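Local coordinates for diaminopimelate decarboxylase (Aquifex aeolicus, PDB 2P3E), which probably catalyses the pyridoxal-phosphate-dependent decarboxylation of meso-2,6-diaminopimelate to L-lysine, the closing step of lysine biosynthesis, at residues G345-E349 with T350-L354; L403-K406 with R407-Y410; L298-G302 with S303-I307. One frame throughout, in Å; residues are numbered along the deposited sequence.

Contact 1 (G345-E349 with T350-L354)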
# COMPACT_ATOMS: atom_id res chain seq x y z
N GLY B 345 -0.62 10.28 -10.84
CA GLY B 345 -1.94 9.69 -10.64
C GLY B 345 -2.91 10.59 -9.91
O GLY B 345 -2.65 11.77 -9.73
N PRO B 346 -4.05 10.01 -9.48
CA PRO B 346 -5.16 10.72 -8.85
C PRO B 346 -4.97 10.96 -7.34
O PRO B 346 -5.67 11.79 -6.76
CB PRO B 346 -6.35 9.77 -9.09
CG PRO B 346 -5.73 8.41 -9.05
CD PRO B 346 -4.32 8.56 -9.60
N ILE B 347 -4.02 10.25 -6.72
CA ILE B 347 -3.88 10.27 -5.26
C ILE B 347 -3.38 11.63 -4.77
O ILE B 347 -2.53 12.27 -5.42
CB ILE B 347 -2.93 9.15 -4.74
CG1 ILE B 347 -3.47 7.74 -5.09
CG2 ILE B 347 -2.64 9.34 -3.23
CD1 ILE B 347 -4.76 7.32 -4.35
N CYS B 348 -3.90 12.06 -3.61
CA CYS B 348 -3.52 13.33 -3.02
C CYS B 348 -2.22 13.20 -2.21
O CYS B 348 -2.21 13.26 -0.95
CB CYS B 348 -4.67 13.91 -2.20
SG CYS B 348 -4.59 15.71 -2.09
N GLU B 349 -1.13 12.96 -2.94
CA GLU B 349 0.24 12.93 -2.41
C GLU B 349 1.15 13.49 -3.49
O GLU B 349 0.96 13.21 -4.66
CB GLU B 349 0.70 11.49 -2.12
CG GLU B 349 -0.03 10.76 -1.01
CD GLU B 349 0.43 11.16 0.39
OE1 GLU B 349 1.19 12.15 0.54
OE2 GLU B 349 0.04 10.47 1.35
N THR B 350 2.15 14.26 -3.08
CA THR B 350 3.20 14.74 -4.00
C THR B 350 3.94 13.54 -4.58
O THR B 350 4.33 13.55 -5.75
CB THR B 350 4.17 15.71 -3.28
OG1 THR B 350 3.41 16.83 -2.80
CG2 THR B 350 5.25 16.22 -4.23
N GLY B 351 4.05 12.47 -3.78
CA GLY B 351 4.77 11.26 -4.19
C GLY B 351 3.98 10.27 -5.03
O GLY B 351 4.49 9.21 -5.33
N ASP B 352 2.74 10.61 -5.39
CA ASP B 352 1.94 9.75 -6.26
C ASP B 352 2.23 9.98 -7.76
O ASP B 352 1.59 10.79 -8.43
CB ASP B 352 0.45 9.97 -6.02
CG ASP B 352 -0.44 9.20 -7.04
OD1 ASP B 352 -0.12 8.04 -7.39
OD2 ASP B 352 -1.44 9.77 -7.49
N PHE B 353 3.19 9.23 -8.28
CA PHE B 353 3.56 9.32 -9.68
C PHE B 353 3.81 7.92 -10.22
O PHE B 353 4.09 7.02 -9.45
CB PHE B 353 4.82 10.18 -9.84
CG PHE B 353 6.02 9.67 -9.10
CD1 PHE B 353 6.85 8.71 -9.67
CD2 PHE B 353 6.34 10.18 -7.85
CE1 PHE B 353 7.97 8.25 -8.99
CE2 PHE B 353 7.44 9.71 -7.15
CZ PHE B 353 8.27 8.75 -7.73
N LEU B 354 3.69 7.76 -11.54
CA LEU B 354 4.09 6.53 -12.21
C LEU B 354 5.46 6.67 -12.91
O LEU B 354 6.15 5.68 -13.12
CB LEU B 354 3.01 6.12 -13.22
CG LEU B 354 1.61 5.84 -12.65
CD1 LEU B 354 0.67 5.48 -13.78
CD2 LEU B 354 1.66 4.74 -11.58
O HOH W 1 4.08 11.86 -0.99
O HOH W 2 2.24 14.93 -0.18
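D352 turns its carboxylate back on the loop it closes: D352 OD2 accepts from I347 N at 2.7 Å. That bond is bent, with 131° at the hydrogen, and the donor sits above the carboxylate plane. The frame is a type I beta turn from E349 to D352, closed by D352 N on E349 O at 3.2 Å, with an inverse gamma turn centred on C348 just before it. A chi1 of 173° places D352 CG anti to its own backbone N, which points the carboxylate into the G345-I347 bend. Its OD1 is taken by M313 N, while OD2 and the carbonyls of G345 and I347 all meet K175 NZ of the second subunit, a cation that would balance the oxygens crowded here. E349, a probable substrate ligand as in relatives, bends at chi2 (-79°) and brings OE1 within water-bridging distance of the turn. Water 2 joins this oxygen to T350 N, and water 1 joins it to G351 N, while OE2 is hydrogen-bonded to Y385 OH. E349 also packs on Y322 of the second subunit, consistent with an active site shared across the dimer. Packing inside the loop is close: I347 CB lies 3.2 Å from D352 OD2, the two side chains crossing at about a right angle. G345 has no room for a side chain, since a CB there would run into D352 OD2 and into P346 CD.

Contact 2 (L403-K406 with R407-Y410)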
# COMPACT_ATOMS: atom_id res chain seq x y z
N LEU B 403 -12.41 -12.33 -17.63
CA LEU B 403 -12.36 -11.43 -16.51
C LEU B 403 -11.93 -12.24 -15.29
O LEU B 403 -12.61 -13.21 -14.92
CB LEU B 403 -13.73 -10.75 -16.29
CG LEU B 403 -13.86 -9.70 -15.17
CD1 LEU B 403 -12.94 -8.49 -15.48
CD2 LEU B 403 -15.31 -9.24 -15.08
N ILE B 404 -10.78 -11.91 -14.71
CA ILE B 404 -10.26 -12.70 -13.57
C ILE B 404 -10.33 -11.96 -12.19
O ILE B 404 -10.12 -12.58 -11.13
CB ILE B 404 -8.84 -13.30 -13.86
CG1 ILE B 404 -7.82 -12.19 -14.17
CG2 ILE B 404 -8.91 -14.31 -15.02
CD1 ILE B 404 -6.38 -12.62 -14.02
N ARG B 405 -10.67 -10.68 -12.23
CA ARG B 405 -11.09 -9.94 -11.03
C ARG B 405 -11.99 -8.79 -11.44
O ARG B 405 -11.59 -7.95 -12.23
CB ARG B 405 -9.88 -9.41 -10.23
CG ARG B 405 -10.30 -8.88 -8.84
CD ARG B 405 -9.13 -8.28 -8.04
NE ARG B 405 -9.65 -7.66 -6.81
CZ ARG B 405 -9.64 -8.22 -5.61
NH1 ARG B 405 -9.11 -9.43 -5.42
NH2 ARG B 405 -10.11 -7.55 -4.57
N LYS B 406 -13.21 -8.76 -10.90
CA LYS B 406 -14.13 -7.65 -11.17
C LYS B 406 -13.56 -6.39 -10.53
O LYS B 406 -12.87 -6.46 -9.49
CB LYS B 406 -15.51 -7.92 -10.57
CG LYS B 406 -16.27 -9.12 -11.21
CD LYS B 406 -17.61 -9.38 -10.45
CE LYS B 406 -17.37 -9.87 -9.00
NZ LYS B 406 -18.58 -10.49 -8.35
N ARG B 407 -13.83 -5.25 -11.15
CA ARG B 407 -13.56 -3.97 -10.53
C ARG B 407 -14.37 -3.86 -9.24
O ARG B 407 -15.56 -4.20 -9.20
CB ARG B 407 -13.93 -2.83 -11.48
CG ARG B 407 -13.48 -1.43 -11.02
CD ARG B 407 -13.77 -0.39 -12.11
NE ARG B 407 -13.15 -0.80 -13.37
CZ ARG B 407 -11.86 -0.63 -13.67
NH1 ARG B 407 -11.01 -0.06 -12.80
NH2 ARG B 407 -11.40 -1.08 -14.83
N GLU B 408 -13.71 -3.39 -8.18
CA GLU B 408 -14.37 -3.13 -6.90
C GLU B 408 -15.26 -1.91 -7.01
O GLU B 408 -15.11 -1.09 -7.91
CB GLU B 408 -13.30 -2.92 -5.82
CG GLU B 408 -12.46 -4.17 -5.57
CD GLU B 408 -11.19 -3.88 -4.78
OE1 GLU B 408 -11.01 -2.73 -4.34
OE2 GLU B 408 -10.41 -4.82 -4.56
N ASN B 409 -16.19 -1.79 -6.07
CA ASN B 409 -16.95 -0.57 -5.88
C ASN B 409 -16.74 -0.05 -4.47
O ASN B 409 -16.05 -0.68 -3.68
CB ASN B 409 -18.44 -0.82 -6.20
CG ASN B 409 -19.05 -1.93 -5.36
OD1 ASN B 409 -18.59 -2.26 -4.26
ND2 ASN B 409 -20.13 -2.51 -5.89
N TYR B 410 -17.29 1.13 -4.16
CA TYR B 410 -17.11 1.73 -2.83
C TYR B 410 -17.62 0.85 -1.69
O TYR B 410 -17.00 0.79 -0.61
CB TYR B 410 -17.80 3.10 -2.76
CG TYR B 410 -17.41 4.06 -3.87
CD1 TYR B 410 -16.08 4.15 -4.32
CD2 TYR B 410 -18.35 4.91 -4.43
CE1 TYR B 410 -15.73 5.03 -5.35
CE2 TYR B 410 -18.01 5.80 -5.45
CZ TYR B 410 -16.69 5.85 -5.89
OH TYR B 410 -16.35 6.74 -6.89
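R405 reaches past K406 to meet E408 three residues on. From CB the chain leaves with CG opposite the backbone N (chi1 -169°) and stays extended as far as NE, a full-length arm laid beside N69 and F379 of its own chain and S417 of the second subunit. R405 NE then passes 3.7 Å from E408 OE2, too far for more than a flanking contact, and CZ is hardly nearer. The tip does the work: R405 NH2 gives a salt bridge to E408 OE2 at 2.7 Å, with 154° at the hydrogen. OE2 receives it on its anti lone pair, at the edge of the guanidinium, slightly tilted from its plane, and the two flat groups stand 67° apart. The arm starts from a classic beta bulge at the end of strand 400-405, where I404 and R405 both face E393 on the neighbouring strand 392-397 of the beta domain. R405 NH1 is hydrogen-bonded to I413 O of the second subunit. E408 comes in on its own extended chain and is held at both oxygens, OE2 by R390 NE as well and OE1 by H384 NE2, so two arginines share one carboxylate. R407, just before E408, hydrogen-bonds through NH1 to P35 O and through NH2 to F32 O. One residue beyond E408, N409 is the N-cap of helix 410-414, its OD1 accepting from Y412 N.

Contact 3 (L298-G302 with S303-I307)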
# COMPACT_ATOMS: atom_id res chain seq x y z
N LEU B 298 -4.02 17.28 -18.75
CA LEU B 298 -2.66 17.81 -18.96
C LEU B 298 -2.57 19.13 -18.24
O LEU B 298 -3.52 19.92 -18.23
CB LEU B 298 -2.37 18.02 -20.45
CG LEU B 298 -2.57 16.83 -21.40
CD1 LEU B 298 -2.36 17.28 -22.85
CD2 LEU B 298 -1.64 15.65 -21.07
N LYS B 299 -1.41 19.38 -17.62
CA LYS B 299 -1.18 20.57 -16.81
C LYS B 299 0.30 20.95 -16.92
O LYS B 299 1.18 20.11 -16.70
CB LYS B 299 -1.55 20.28 -15.35
CG LYS B 299 -0.94 21.21 -14.34
CD LYS B 299 -1.49 20.98 -12.97
CE LYS B 299 -1.05 22.11 -12.04
NZ LYS B 299 -1.62 21.93 -10.65
N ASP B 300 0.56 22.21 -17.25
CA ASP B 300 1.92 22.75 -17.21
C ASP B 300 2.11 23.66 -16.00
O ASP B 300 1.26 24.49 -15.67
CB ASP B 300 2.29 23.50 -18.51
CG ASP B 300 2.27 22.60 -19.73
OD1 ASP B 300 2.78 21.47 -19.67
OD2 ASP B 300 1.74 23.01 -20.78
N LYS B 301 3.23 23.48 -15.32
CA LYS B 301 3.51 24.24 -14.14
C LYS B 301 4.98 24.63 -14.24
O LYS B 301 5.86 23.80 -14.06
CB LYS B 301 3.21 23.38 -12.91
CG LYS B 301 3.09 24.13 -11.63
CD LYS B 301 2.71 23.20 -10.50
CE LYS B 301 3.15 23.80 -9.19
NZ LYS B 301 3.10 22.80 -8.10
N GLY B 302 5.22 25.90 -14.57
CA GLY B 302 6.57 26.37 -14.89
C GLY B 302 7.12 25.69 -16.13
O GLY B 302 6.53 25.78 -17.21
N SER B 303 8.24 24.99 -15.96
CA SER B 303 8.89 24.26 -17.05
C SER B 303 8.50 22.78 -17.12
O SER B 303 9.03 22.04 -17.95
CB SER B 303 10.42 24.37 -16.95
OG SER B 303 10.92 23.72 -15.79
N LYS B 304 7.58 22.34 -16.25
CA LYS B 304 7.18 20.93 -16.22
C LYS B 304 5.85 20.65 -16.91
O LYS B 304 4.91 21.45 -16.81
CB LYS B 304 7.12 20.41 -14.78
CG LYS B 304 8.47 20.34 -14.07
CD LYS B 304 8.31 19.97 -12.60
CE LYS B 304 8.20 18.47 -12.38
NZ LYS B 304 9.35 17.76 -13.01
N HIS B 305 5.80 19.52 -17.61
CA HIS B 305 4.58 19.01 -18.20
C HIS B 305 4.10 17.84 -17.33
O HIS B 305 4.85 16.91 -17.09
CB HIS B 305 4.81 18.58 -19.66
CG HIS B 305 3.55 18.17 -20.38
ND1 HIS B 305 2.42 18.96 -20.43
CD2 HIS B 305 3.27 17.07 -21.12
CE1 HIS B 305 1.49 18.36 -21.14
NE2 HIS B 305 1.98 17.21 -21.59
N PHE B 306 2.86 17.94 -16.86
CA PHE B 306 2.22 16.85 -16.12
C PHE B 306 1.15 16.20 -16.99
O PHE B 306 0.33 16.89 -17.63
CB PHE B 306 1.62 17.35 -14.80
CG PHE B 306 2.64 17.90 -13.83
CD1 PHE B 306 3.23 17.07 -12.88
CD2 PHE B 306 3.00 19.24 -13.86
CE1 PHE B 306 4.17 17.57 -11.98
CE2 PHE B 306 3.94 19.75 -12.96
CZ PHE B 306 4.52 18.91 -12.01
N ILE B 307 1.17 14.87 -17.02
CA ILE B 307 0.14 14.06 -17.64
C ILE B 307 -0.54 13.33 -16.48
O ILE B 307 0.03 12.42 -15.87
CB ILE B 307 0.75 13.05 -18.64
CG1 ILE B 307 1.48 13.80 -19.78
CG2 ILE B 307 -0.31 12.09 -19.19
CD1 ILE B 307 2.20 12.89 -20.78
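H305 and D300 face each other across two neighbouring strands, ND1 giving its hydrogen to OD1 at 2.6 Å. The carboxylate oxygen lies in the ring plane at the edge and is met on its syn side, although the two planes are 44° apart. On the same face L298 CB comes within 3.9 Å of H305 CE1, and L298 CD2 lies alongside I307 CG1. A leucine in place of H305 has no N-H for D300 OD1, and the carboxylate, without its mate, would probably be set free to turn. Beneath these side chains is a beta hairpin with a type II' turn from K301 to K304, whose G302 takes the positive phi (63°) that favours glycine. K299 and F306 form a hydrogen-bonded pair, F306 N on K299 O at 2.7 Å, and K301 and K304 form the next. F306 CG lies opposite the carbonyl carbon and beside the backbone N (chi1 -63°), which lays the ring edge against K299 O, with F306 CE2 3.7 Å from K301 CB. Farther out, strand 338-344 flanks H305 and I307, while K299 NZ reaches the carbonyls of E130, K175 and G177 of the second subunit and K301 NZ that of F176.

Along the chain the order is contact 3, contact 1, contact 2. All three belong to the beta domain: the hairpin of contact 3 lies in its mixed sheet, contact 1 lies in the loop between strands 338-344 and 358-361 of that sheet, and contact 2 leaves it at the end of strand 400-405. Strand 304-309 pairs with 338-344, which brings contacts 3 and 1 to about 14 Å between centres. Centre to centre, contact 2 is about 22 Å from contact 1 and about 32 Å from contact 3. Each touches the second subunit, and K175 of that subunit is common to contacts 1 and 3, so this domain meets its partner at several separate points of the homodimer.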